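PDB 2J0W: lysine-sensitive aspartokinase 3 from Escherichia coli, which catalyses the phosphorylation of L-aspartate by ATP to 4-phospho-L-aspartate, the first step toward lysine, and is feedback-inhibited by lysine. Local coordinates for residues A[28-31]-A[32-35]; A[227-231]-A[232-236]; A[264-267]-A[268-271]; A[295-298]-A[299-302]; A[436-439]-A[440-443]. All blocks are in the same frame, centred on the assembly; numbering follows the deposited sequence.

Contact 1: residues A[28-31]-A[32-35]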
loop_
_atom_site.group_PDB
_atom_site.type_symbol
_atom_site.label_atom_id
_atom_site.label_comp_id
_atom_site.label_asym_id
_atom_site.label_seq_id
_atom_site.Cartn_x
_atom_site.Cartn_y
_atom_site.Cartn_z
ATOM N N LEU A 28 -10.234 31.723 34.445
ATOM C CA LEU A 28 -10.252 32.051 35.865
ATOM C C LEU A 28 -11.165 31.158 36.690
ATOM O O LEU A 28 -11.612 31.552 37.762
ATOM C CB LEU A 28 -10.651 33.517 36.041
ATOM C CG LEU A 28 -9.739 34.432 35.223
ATOM C CD1 LEU A 28 -10.163 35.877 35.364
ATOM C CD2 LEU A 28 -8.317 34.239 35.686
ATOM N N SER A 29 -11.442 29.963 36.178
ATOM C CA SER A 29 -12.279 28.995 36.876
ATOM C C SER A 29 -11.313 27.945 37.412
ATOM O O SER A 29 -11.677 27.097 38.227
ATOM C CB SER A 29 -13.278 28.342 35.916
ATOM O OG SER A 29 -12.652 27.342 35.127
ATOM N N ASP A 30 -10.076 28.021 36.931
ATOM C CA ASP A 30 -9.009 27.114 37.340
ATOM C C ASP A 30 -7.742 27.959 37.482
ATOM O O ASP A 30 -7.317 28.613 36.531
ATOM C CB ASP A 30 -8.806 26.025 36.282
ATOM C CG ASP A 30 -7.796 24.975 36.710
ATOM O OD1 ASP A 30 -6.709 25.357 37.207
ATOM O OD2 ASP A 30 -8.086 23.769 36.538
ATOM N N ALA A 31 -7.142 27.952 38.667
ATOM C CA ALA A 31 -5.948 28.752 38.903
ATOM C C ALA A 31 -4.666 28.106 38.388
ATOM O O ALA A 31 -3.598 28.724 38.441
ATOM C CB ALA A 31 -5.822 29.078 40.393
ATOM N N ASN A 32 -4.767 26.870 37.894
ATOM C CA ASN A 32 -3.602 26.167 37.349
ATOM C C ASN A 32 -3.322 26.637 35.918
ATOM O O ASN A 32 -2.254 26.371 35.354
ATOM C CB ASN A 32 -3.810 24.644 37.357
ATOM C CG ASN A 32 -3.788 24.052 38.755
ATOM O OD1 ASN A 32 -2.884 24.322 39.556
ATOM N ND2 ASN A 32 -4.774 23.213 39.048
ATOM N N VAL A 33 -4.292 27.326 35.325
ATOM C CA VAL A 33 -4.122 27.857 33.978
ATOM C C VAL A 33 -3.158 29.031 34.107
ATOM O O VAL A 33 -3.512 30.090 34.633
ATOM C CB VAL A 33 -5.456 28.359 33.397
ATOM C CG1 VAL A 33 -5.253 28.912 31.987
ATOM C CG2 VAL A 33 -6.461 27.228 33.352
ATOM N N ARG A 34 -1.940 28.822 33.630
ATOM C CA ARG A 34 -0.898 29.829 33.701
ATOM C C ARG A 34 -0.522 30.303 32.302
ATOM O O ARG A 34 0.044 31.383 32.125
ATOM C CB ARG A 34 0.320 29.235 34.396
ATOM C CG ARG A 34 -0.026 28.578 35.727
ATOM C CD ARG A 34 0.620 29.315 36.874
ATOM N NE ARG A 34 0.486 30.757 36.719
ATOM C CZ ARG A 34 0.613 31.624 37.714
ATOM N NH1 ARG A 34 0.871 31.194 38.944
ATOM N NH2 ARG A 34 0.485 32.920 37.477
ATOM N N LEU A 35 -0.819 29.482 31.305
ATOM C CA LEU A 35 -0.512 29.846 29.932
ATOM C C LEU A 35 -1.746 29.733 29.050
ATOM O O LEU A 35 -2.426 28.700 29.031
ATOM C CB LEU A 35 0.604 28.954 29.379
ATOM C CG LEU A 35 1.106 29.224 27.954
ATOM C CD1 LEU A 35 1.635 30.644 27.798
ATOM C CD2 LEU A 35 2.200 28.241 27.653
#

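Contact 2: residues A[227-231]-A[232-236]. With ADP (adenosine-5'-diphosphate), chain D.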
loop_
_atom_site.group_PDB
_atom_site.type_symbol
_atom_site.label_atom_id
_atom_site.label_comp_id
_atom_site.label_asym_id
_atom_site.label_seq_id
_atom_site.Cartn_x
_atom_site.Cartn_y
_atom_site.Cartn_z
ATOM N N TYR A 227 -16.598 14.188 18.941
ATOM C CA TYR A 227 -17.734 13.322 18.639
ATOM C C TYR A 227 -17.370 12.124 17.784
ATOM O O TYR A 227 -16.235 11.994 17.352
ATOM C CB TYR A 227 -18.830 14.120 17.938
ATOM C CG TYR A 227 -19.559 15.057 18.861
ATOM C CD1 TYR A 227 -18.856 15.901 19.711
ATOM C CD2 TYR A 227 -20.950 15.086 18.904
ATOM C CE1 TYR A 227 -19.511 16.747 20.584
ATOM C CE2 TYR A 227 -21.619 15.935 19.777
ATOM C CZ TYR A 227 -20.889 16.762 20.616
ATOM O OH TYR A 227 -21.526 17.604 21.495
ATOM N N THR A 228 -18.343 11.255 17.536
ATOM C CA THR A 228 -18.121 10.069 16.719
ATOM C C THR A 228 -18.006 10.429 15.240
ATOM O O THR A 228 -17.900 9.561 14.378
ATOM C CB THR A 228 -19.261 9.051 16.889
ATOM O OG1 THR A 228 -20.506 9.665 16.530
ATOM C CG2 THR A 228 -19.313 8.554 18.332
ATOM N N THR A 229 -18.047 11.721 14.957
ATOM C CA THR A 229 -17.908 12.214 13.599
ATOM C C THR A 229 -18.327 13.676 13.596
ATOM O O THR A 229 -19.010 14.131 14.508
ATOM C CB THR A 229 -18.770 11.417 12.609
ATOM O OG1 THR A 229 -18.270 11.608 11.282
ATOM C CG2 THR A 229 -20.192 11.875 12.665
ATOM N N ASP A 230 -17.905 14.411 12.575
ATOM C CA ASP A 230 -18.222 15.822 12.470
ATOM C C ASP A 230 -19.724 16.051 12.671
ATOM O O ASP A 230 -20.554 15.585 11.878
ATOM C CB ASP A 230 -17.788 16.355 11.098
ATOM C CG ASP A 230 -17.758 17.872 11.040
ATOM O OD1 ASP A 230 -18.721 18.513 11.511
ATOM O OD2 ASP A 230 -16.773 18.431 10.513
ATOM N N PRO A 231 -20.092 16.777 13.742
ATOM C CA PRO A 231 -21.494 17.072 14.043
ATOM C C PRO A 231 -22.140 17.820 12.903
ATOM O O PRO A 231 -23.356 17.805 12.752
ATOM C CB PRO A 231 -21.398 17.928 15.304
ATOM C CG PRO A 231 -20.227 17.340 15.987
ATOM C CD PRO A 231 -19.237 17.251 14.841
ATOM N N ARG A 232 -21.318 18.464 12.088
ATOM C CA ARG A 232 -21.841 19.228 10.969
ATOM C C ARG A 232 -22.239 18.348 9.818
ATOM O O ARG A 232 -22.793 18.836 8.835
ATOM C CB ARG A 232 -20.822 20.248 10.487
ATOM C CG ARG A 232 -20.257 21.080 11.582
ATOM C CD ARG A 232 -19.439 22.223 11.047
ATOM N NE ARG A 232 -18.908 23.004 12.155
ATOM C CZ ARG A 232 -18.383 24.215 12.036
ATOM N NH1 ARG A 232 -18.319 24.791 10.843
ATOM N NH2 ARG A 232 -17.927 24.846 13.109
ATOM N N VAL A 233 -21.924 17.059 9.927
ATOM C CA VAL A 233 -22.294 16.104 8.883
ATOM C C VAL A 233 -23.305 15.093 9.419
ATOM O O VAL A 233 -24.224 14.682 8.711
ATOM C CB VAL A 233 -21.095 15.299 8.358
ATOM C CG1 VAL A 233 -21.387 14.833 6.920
ATOM C CG2 VAL A 233 -19.814 16.106 8.433
ATOM N N VAL A 234 -23.108 14.696 10.673
ATOM C CA VAL A 234 -23.990 13.748 11.334
ATOM C C VAL A 234 -24.593 14.418 12.556
ATOM O O VAL A 234 -23.958 14.530 13.603
ATOM C CB VAL A 234 -23.221 12.465 11.753
ATOM C CG1 VAL A 234 -24.159 11.437 12.400
ATOM C CG2 VAL A 234 -22.562 11.870 10.530
ATOM N N SER A 235 -25.821 14.890 12.376
ATOM C CA SER A 235 -26.581 15.565 13.421
ATOM C C SER A 235 -26.658 14.636 14.639
ATOM O O SER A 235 -26.440 15.041 15.785
ATOM C CB SER A 235 -27.989 15.871 12.901
ATOM O OG SER A 235 -27.954 16.173 11.515
ATOM N N ALA A 236 -26.955 13.375 14.359
ATOM C CA ALA A 236 -27.072 12.356 15.386
ATOM C C ALA A 236 -25.723 11.910 15.927
ATOM O O ALA A 236 -25.627 10.857 16.559
ATOM C CB ALA A 236 -27.815 11.166 14.834
HETATM P PB ADP D . -11.131 26.019 16.632
HETATM O O1B ADP D . -11.673 25.951 18.008
HETATM O O2B ADP D . -10.915 27.440 16.171
HETATM O O3B ADP D . -9.811 25.190 16.492
HETATM P PA ADP D . -12.212 24.556 14.362
HETATM O O1A ADP D . -13.261 25.013 13.417
HETATM O O2A ADP D . -10.809 24.565 13.846
HETATM O O3A ADP D . -12.261 25.405 15.688
HETATM O "O5'" ADP D . -12.734 23.076 14.737
HETATM C "C5'" ADP D . -13.915 22.688 15.509
HETATM C "C4'" ADP D . -14.830 21.937 14.559
HETATM O "O4'" ADP D . -14.303 20.737 13.921
HETATM C "C3'" ADP D . -16.169 21.467 15.065
HETATM O "O3'" ADP D . -16.910 22.696 15.246
HETATM C "C2'" ADP D . -16.613 20.585 13.918
HETATM O "O2'" ADP D . -17.186 21.346 12.868
HETATM C "C1'" ADP D . -15.365 19.921 13.457
HETATM N N9 ADP D . -15.240 18.421 13.780
HETATM C C8 ADP D . -14.899 17.534 12.820
HETATM N N7 ADP D . -14.827 16.279 13.214
HETATM C C5 ADP D . -15.131 16.350 14.518
HETATM C C6 ADP D . -15.228 15.301 15.506
HETATM N N6 ADP D . -15.001 14.056 15.271
HETATM N N1 ADP D . -15.584 15.744 16.795
HETATM C C2 ADP D . -15.837 17.093 17.098
HETATM N N3 ADP D . -15.748 18.079 16.161
HETATM C C4 ADP D . -15.403 17.673 14.914
#

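Contact 3: residues A[264-267]-A[268-271]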
loop_
_atom_site.group_PDB
_atom_site.type_symbol
_atom_site.label_atom_id
_atom_site.label_comp_id
_atom_site.label_asym_id
_atom_site.label_seq_id
_atom_site.Cartn_x
_atom_site.Cartn_y
_atom_site.Cartn_z
ATOM N N LEU A 264 -1.337 15.942 19.001
ATOM C CA LEU A 264 -0.994 14.814 19.866
ATOM C C LEU A 264 0.451 14.301 19.852
ATOM O O LEU A 264 0.843 13.545 20.750
ATOM C CB LEU A 264 -1.974 13.661 19.595
ATOM C CG LEU A 264 -3.458 14.073 19.754
ATOM C CD1 LEU A 264 -4.413 12.958 19.309
ATOM C CD2 LEU A 264 -3.709 14.460 21.204
ATOM N N LEU A 265 1.254 14.696 18.865
ATOM C CA LEU A 265 2.639 14.238 18.856
ATOM C C LEU A 265 3.302 14.599 20.178
ATOM O O LEU A 265 3.919 13.757 20.819
ATOM C CB LEU A 265 3.429 14.861 17.710
ATOM C CG LEU A 265 3.201 14.291 16.312
ATOM C CD1 LEU A 265 4.107 15.042 15.314
ATOM C CD2 LEU A 265 3.489 12.780 16.314
ATOM N N PRO A 266 3.208 15.869 20.593
ATOM C CA PRO A 266 3.843 16.196 21.871
ATOM C C PRO A 266 3.095 15.495 23.001
ATOM O O PRO A 266 3.698 15.064 23.982
ATOM C CB PRO A 266 3.718 17.723 21.945
ATOM C CG PRO A 266 3.741 18.130 20.502
ATOM C CD PRO A 266 2.840 17.098 19.863
ATOM N N ALA A 267 1.780 15.381 22.850
ATOM C CA ALA A 267 0.943 14.734 23.859
ATOM C C ALA A 267 1.477 13.345 24.183
ATOM O O ALA A 267 1.691 13.008 25.346
ATOM C CB ALA A 267 -0.493 14.637 23.363
ATOM N N VAL A 268 1.687 12.551 23.139
ATOM C CA VAL A 268 2.204 11.199 23.276
ATOM C C VAL A 268 3.624 11.210 23.821
ATOM O O VAL A 268 3.960 10.432 24.711
ATOM C CB VAL A 268 2.216 10.467 21.916
ATOM C CG1 VAL A 268 2.931 9.132 22.045
ATOM C CG2 VAL A 268 0.799 10.253 21.431
ATOM N N ARG A 269 4.460 12.093 23.291
ATOM C CA ARG A 269 5.842 12.169 23.733
ATOM C C ARG A 269 6.045 12.510 25.202
ATOM O O ARG A 269 7.083 12.171 25.768
ATOM C CB ARG A 269 6.617 13.169 22.881
ATOM C CG ARG A 269 6.744 12.761 21.428
ATOM C CD ARG A 269 7.974 13.399 20.844
ATOM N NE ARG A 269 7.948 14.859 20.916
ATOM C CZ ARG A 269 7.441 15.644 19.967
ATOM N NH1 ARG A 269 6.912 15.112 18.867
ATOM N NH2 ARG A 269 7.487 16.960 20.112
ATOM N N SER A 270 5.071 13.181 25.819
ATOM C CA SER A 270 5.178 13.558 27.231
ATOM C C SER A 270 3.981 13.163 28.094
ATOM O O SER A 270 3.864 13.586 29.250
ATOM C CB SER A 270 5.430 15.060 27.362
ATOM O OG SER A 270 6.779 15.370 27.049
ATOM N N ASP A 271 3.095 12.353 27.532
ATOM C CA ASP A 271 1.922 11.873 28.252
ATOM C C ASP A 271 1.109 13.003 28.885
ATOM O O ASP A 271 0.687 12.909 30.043
ATOM C CB ASP A 271 2.366 10.867 29.320
ATOM C CG ASP A 271 1.248 9.937 29.748
ATOM O OD1 ASP A 271 0.655 10.164 30.825
ATOM O OD2 ASP A 271 0.956 8.980 28.996
#

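Contact 4: residues A[295-298]-A[299-302]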
loop_
_atom_site.group_PDB
_atom_site.type_symbol
_atom_site.label_atom_id
_atom_site.label_comp_id
_atom_site.label_asym_id
_atom_site.label_seq_id
_atom_site.Cartn_x
_atom_site.Cartn_y
_atom_site.Cartn_z
ATOM N N ASN A 295 -12.408 -0.012 28.241
ATOM C CA ASN A 295 -12.593 -1.143 27.344
ATOM C C ASN A 295 -13.018 -0.518 26.032
ATOM O O ASN A 295 -14.200 -0.465 25.706
ATOM C CB ASN A 295 -13.676 -2.091 27.865
ATOM C CG ASN A 295 -13.326 -2.683 29.221
ATOM O OD1 ASN A 295 -12.230 -3.212 29.421
ATOM N ND2 ASN A 295 -14.262 -2.601 30.159
ATOM N N PRO A 296 -12.040 -0.008 25.272
ATOM C CA PRO A 296 -12.175 0.655 23.972
ATOM C C PRO A 296 -13.085 -0.057 22.985
ATOM O O PRO A 296 -12.902 -1.232 22.702
ATOM C CB PRO A 296 -10.735 0.715 23.472
ATOM C CG PRO A 296 -9.960 0.880 24.736
ATOM C CD PRO A 296 -10.621 -0.118 25.651
ATOM N N PRO A 297 -14.073 0.653 22.433
ATOM C CA PRO A 297 -14.996 0.051 21.465
ATOM C C PRO A 297 -14.267 -0.536 20.268
ATOM O O PRO A 297 -13.046 -0.442 20.156
ATOM C CB PRO A 297 -15.884 1.221 21.054
ATOM C CG PRO A 297 -15.918 2.062 22.287
ATOM C CD PRO A 297 -14.472 2.036 22.745
ATOM N N LEU A 298 -15.031 -1.141 19.370
ATOM C CA LEU A 298 -14.455 -1.719 18.175
ATOM C C LEU A 298 -14.507 -0.611 17.145
ATOM O O LEU A 298 -13.661 -0.529 16.260
ATOM C CB LEU A 298 -15.274 -2.920 17.702
ATOM C CG LEU A 298 -14.672 -3.685 16.520
ATOM C CD1 LEU A 298 -13.338 -4.297 16.931
ATOM C CD2 LEU A 298 -15.636 -4.762 16.060
ATOM N N PHE A 299 -15.508 0.251 17.286
ATOM C CA PHE A 299 -15.685 1.379 16.380
ATOM C C PHE A 299 -15.915 2.655 17.177
ATOM O O PHE A 299 -16.974 2.816 17.777
ATOM C CB PHE A 299 -16.896 1.158 15.468
ATOM C CG PHE A 299 -16.849 -0.120 14.674
ATOM C CD1 PHE A 299 -15.661 -0.568 14.111
ATOM C CD2 PHE A 299 -18.012 -0.847 14.440
ATOM C CE1 PHE A 299 -15.626 -1.715 13.324
ATOM C CE2 PHE A 299 -17.996 -1.994 13.654
ATOM C CZ PHE A 299 -16.796 -2.431 13.093
ATOM N N ARG A 300 -14.936 3.562 17.187
ATOM C CA ARG A 300 -15.094 4.818 17.919
ATOM C C ARG A 300 -15.796 5.847 17.068
ATOM O O ARG A 300 -16.786 6.435 17.489
ATOM C CB ARG A 300 -13.750 5.410 18.333
ATOM C CG ARG A 300 -13.113 4.803 19.556
ATOM C CD ARG A 300 -13.594 5.401 20.870
ATOM N NE ARG A 300 -12.695 4.967 21.936
ATOM C CZ ARG A 300 -12.876 5.173 23.237
ATOM N NH1 ARG A 300 -13.947 5.822 23.673
ATOM N NH2 ARG A 300 -11.973 4.727 24.103
ATOM N N ALA A 301 -15.280 6.063 15.863
ATOM C CA ALA A 301 -15.860 7.070 14.997
ATOM C C ALA A 301 -15.466 6.968 13.540
ATOM O O ALA A 301 -14.737 6.075 13.130
ATOM C CB ALA A 301 -15.489 8.439 15.520
ATOM N N LEU A 302 -15.975 7.915 12.767
ATOM C CA LEU A 302 -15.698 8.015 11.348
ATOM C C LEU A 302 -15.110 9.403 11.132
ATOM O O LEU A 302 -15.509 10.364 11.789
ATOM C CB LEU A 302 -16.987 7.868 10.543
ATOM C CG LEU A 302 -17.759 6.567 10.760
ATOM C CD1 LEU A 302 -19.092 6.653 10.045
ATOM C CD2 LEU A 302 -16.942 5.384 10.248
#

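Contact 5: residues A[436-439]-A[440-443]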
loop_
_atom_site.group_PDB
_atom_site.type_symbol
_atom_site.label_atom_id
_atom_site.label_comp_id
_atom_site.label_asym_id
_atom_site.label_seq_id
_atom_site.Cartn_x
_atom_site.Cartn_y
_atom_site.Cartn_z
ATOM N N ALA A 436 -19.523 11.843 -0.644
ATOM C CA ALA A 436 -18.823 11.825 0.635
ATOM C C ALA A 436 -19.670 11.809 1.912
ATOM O O ALA A 436 -19.634 10.843 2.676
ATOM C CB ALA A 436 -17.839 12.985 0.688
ATOM N N GLU A 437 -20.424 12.874 2.158
ATOM C CA GLU A 437 -21.220 12.941 3.377
ATOM C C GLU A 437 -22.329 11.897 3.503
ATOM O O GLU A 437 -22.529 11.343 4.590
ATOM C CB GLU A 437 -21.790 14.350 3.552
ATOM C CG GLU A 437 -20.715 15.413 3.662
ATOM C CD GLU A 437 -21.260 16.770 4.037
ATOM O OE1 GLU A 437 -22.313 17.166 3.492
ATOM O OE2 GLU A 437 -20.627 17.454 4.866
ATOM N N GLN A 438 -23.044 11.617 2.413
ATOM C CA GLN A 438 -24.111 10.619 2.473
ATOM C C GLN A 438 -23.538 9.274 2.957
ATOM O O GLN A 438 -24.217 8.502 3.645
ATOM C CB GLN A 438 -24.782 10.446 1.105
ATOM C CG GLN A 438 -26.044 9.598 1.183
ATOM C CD GLN A 438 -26.596 9.197 -0.178
ATOM O OE1 GLN A 438 -27.583 8.464 -0.266
ATOM N NE2 GLN A 438 -25.959 9.668 -1.239
ATOM N N VAL A 439 -22.285 9.003 2.605
ATOM C CA VAL A 439 -21.627 7.782 3.033
ATOM C C VAL A 439 -21.384 7.857 4.541
ATOM O O VAL A 439 -21.733 6.940 5.281
ATOM C CB VAL A 439 -20.278 7.596 2.300
ATOM C CG1 VAL A 439 -19.487 6.446 2.916
ATOM C CG2 VAL A 439 -20.531 7.324 0.827
ATOM N N VAL A 440 -20.795 8.958 4.993
ATOM C CA VAL A 440 -20.512 9.139 6.413
ATOM C C VAL A 440 -21.772 8.937 7.242
ATOM O O VAL A 440 -21.741 8.365 8.337
ATOM C CB VAL A 440 -19.975 10.541 6.681
ATOM C CG1 VAL A 440 -19.732 10.737 8.164
ATOM C CG2 VAL A 440 -18.703 10.736 5.892
ATOM N N GLN A 441 -22.885 9.416 6.702
ATOM C CA GLN A 441 -24.166 9.299 7.372
ATOM C C GLN A 441 -24.610 7.841 7.365
ATOM O O GLN A 441 -24.879 7.264 8.420
ATOM C CB GLN A 441 -25.195 10.182 6.662
ATOM C CG GLN A 441 -24.971 11.680 6.867
ATOM C CD GLN A 441 -25.500 12.523 5.717
ATOM O OE1 GLN A 441 -25.507 13.751 5.788
ATOM N NE2 GLN A 441 -25.939 11.867 4.645
ATOM N N LYS A 442 -24.663 7.236 6.183
ATOM C CA LYS A 442 -25.080 5.852 6.108
ATOM C C LYS A 442 -24.318 4.957 7.073
ATOM O O LYS A 442 -24.934 4.161 7.777
ATOM C CB LYS A 442 -24.944 5.325 4.685
ATOM C CG LYS A 442 -26.042 5.812 3.753
ATOM C CD LYS A 442 -27.428 5.416 4.265
ATOM C CE LYS A 442 -28.526 5.949 3.350
ATOM N NZ LYS A 442 -28.295 5.568 1.920
ATOM N N LEU A 443 -22.994 5.086 7.118
ATOM C CA LEU A 443 -22.174 4.267 8.019
ATOM C C LEU A 443 -22.524 4.493 9.477
ATOM O O LEU A 443 -22.960 3.587 10.184
ATOM C CB LEU A 443 -20.692 4.586 7.841
ATOM C CG LEU A 443 -20.001 4.253 6.525
ATOM C CD1 LEU A 443 -18.553 4.675 6.650
ATOM C CD2 LEU A 443 -20.098 2.768 6.225
#

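Contact 1: residues A[28-31]-A[32-35]
The two flat groups that meet here are the carboxylate of D30 and the carboxamide of N32, turned 59° against each other, so they do not stack. It is the OD1 end of the carboxylate that faces N32: D30 OD1 takes the backbone hydrogen bond from N32 N at 2.6 Å, and the N-H comes in nearly in line with the C-O bond, with 149° at the hydrogen. The same D30 OD1 also sits 3.0 Å from N32 CB, at the root of the amide arm. With CG anti to the backbone N (chi1 -175°), D30 brings OD1 round to N32, two residues on; that bond makes an Asx turn. It coincides with a type I beta turn from D30 to V33, in which D30 CB and V33 CG2 pack at 3.9 Å. The carboxylate thus holds the turn from the side-chain end. D30 OD2 has a long, weak ion pair with R216. The turn carries the chain from helix 17-27 into strand 33-38; N32, just before it, and L35 bond through their backbones to V5 and S7 of strand 5-9, and R34 to V179 of strand 178-182, in the large mixed sheet of the amino acid kinase domain.

Contact 2: residues A[227-231]-A[232-236]
D230 and R232 meet through D230 OD1, which accepts the backbone hydrogen bond of R232 N at 2.7 Å on its anti lone pair, an Asx turn with P231 at its middle. The tight part is the turn behind it. D230 O takes two backbone bonds: V234 N approaches close to the carbonyl direction at 3.0 Å, while V233 N, at 2.8 Å, stands above the carbonyl plane, 53° out of it. D230 CB meets V233 CG2 at 3.4 Å, and on the buried side T229 packs on V440 and V234 on H444, both of helix 436-448, while T229 OG1 bonds to L302 O. This is the nucleotide-binding loop of the amino acid kinase fold, between strands 226-227 and 239-244. Y227 reads the adenine with its backbone: Y227 N donates to ADP N1 at 2.8 Å, and ADP N6 donates to Y227 O. P231 CG lies 3.6 Å above one face of the Y227 ring, offset toward its rim. A chi1 of -165° swings the D230 carboxylate to the adenine side, with OD2 3.1 Å from ADP C8, and ADP O2' donates a weak bond to D230 OD1. Shortening D230 to alanine would probably cost R232 N its acceptor and the ribose O2' its weak partner, leaving the turn freer to move. The loose side belongs to S235, exposed and pointing away from the turn. R232 is exposed too but tethered at its tip: the chain runs extended from CG to NE, and R232 NH2 bonds ADP O3' at 3.2 Å and forms a salt bridge with D222.

Contact 3: residues A[264-267]-A[268-271]
R269 lies back over L265 and P266, one turn earlier in the short helix 264-270 of the amino acid kinase domain. Its chain bends at chi3 (-59°), which folds the guanidinium down onto the helix instead of letting it run outward. One face of the group therefore rests over P266 CA, 4.1 Å below its plane and under its centre, and L265 O lies on a face as well. At the ends, R269 NH1 touches L265 CB at 3.7 Å and R269 NH2 comes to 3.9 Å from P266 CG; the arginine and the proline ring cross obliquely. R269 NH2 also makes a salt bridge with E210, so the charge is paired beyond this turn, on helix 200-211. The P266 ring packs against that same helix, on Y203, A206 and L207, which places proline and arginine together on the face turned to it. L264 and A267 are on another face of the helix, against helix 245-253, where A267 and V268 meet F245. V268 sets its CG2 beside L264 O, whose carbonyl also receives V268 N in a nearly straight bond, 170° at the hydrogen. Toward the end of the helix the bonds become less regular, and D271 departs with positive phi. S270 N is shared there: it donates to P266 O at 3.0 Å and, weakly, to A267 O at 3.4 Å.

Contact 4: residues A[295-298]-A[299-302]
No backbone hydrogen bond joins 295-298 to 299-302; the chain leaves the P296-P297 pair, turns at L298 and enters strand 299-313, where R300 and A301 both face I392 in a classic beta bulge. Two side-chain pairs carry the contact. L298 and F299 lie side by side and point the same way, and the leucine leans over the phenyl face: L298 CG stands 4.2 Å from the centroid of the F299 ring, 22° off the normal, a CH-pi contact offset toward the rim. L298 CD2 follows along the ring to 3.9 Å from F299 CZ. Further partners of the phenylalanine are L391 on strand 386-393 and L447 and F448 of helix 436-448, while L396 touches both members of the pair. With an alanine in place of F299, L298 CG is likely to lose the ring face it leans on, and a gap would probably open toward L391, L447 and F448. R300 goes back the opposite way along the chain. A bend at chi2 (-85°) lays its guanidinium over P297 CD, which is 3.5 Å from the R300 guanidinium plane and beneath its centre; R300 NH2 reaches as far as P296 CA, at 4.1 Å. The salt bridge of R300 NE with E247, outside the segments, holds the charged end. The chemistry is thus split: carbon against a ring on one side, and on the other a guanidinium whose face rests on P297 CD while NE pairs with E247, which suits a buried arginine.

Contact 5: residues A[436-439]-A[440-443]
K442 and Q438 stand one turn apart on helix 436-448, side by side and pointing the same way. Following the lysine outward, K442 CB lies 3.4 Å from Q438 O, and CG, anti to the carbonyl carbon (chi1 -76°), stays over that oxygen at 3.3 Å. The chain then bends at chi2, carrying CD and CE away from the backbone, and bends again at chi4, so that K442 NZ comes back toward Q438 OE1, 3.7 Å away. Q438 helps by running extended beyond CG, which carries its amide out to the level of the ammonium group. Beneath the pair, K442 N donates to Q438 O at 2.9 Å, the donor tilted 29° from the carbonyl plane. The neighbouring bonds of this alpha-helical run are similar: L443 N to V439 O is almost straight at 175°, and Q441 N meets E437 O nearly in line with its carbonyl. Q441 runs extended back past the preceding turn, its CG 3.4 Å from E437 O. The inner face is aliphatic: V439 CG1 and L443 CD1 touch at 4.2 Å, and V440 CG2 lies beside the carbonyl oxygen A436 O. The helix is therefore amphipathic, with its polar arms mostly toward the more exposed side. It belongs to the ACT domain and lies against the antiparallel sheet there: A436 packs on L304 of strand 299-313 and A387 of strand 386-393, L443 on L302 and V389, and V439 on L410 and F413 from the loop before strand 417-420.

How the contacts relate
Contacts 1 and 4 lie at the surface, whereas contacts 2, 3 and 5 are partly buried. Contacts 1 and 2 share an Asx turn, but the first merely leads into a sheet strand while the second binds nucleotide. Contacts 3 and 5 are helical, the one within the kinase domain, the other on an ACT sheet. Arginines in contacts 3 and 4 both lay a guanidinium face over a proline and send their charge to an acid. Contacts 2, 4 and 5 meet one another: T228 O probably bonds to L302 N, V233 packs on E437, and L302 on L443, joining the ADP loop to the ACT region. Contacts 1 and 3 stand apart from this group.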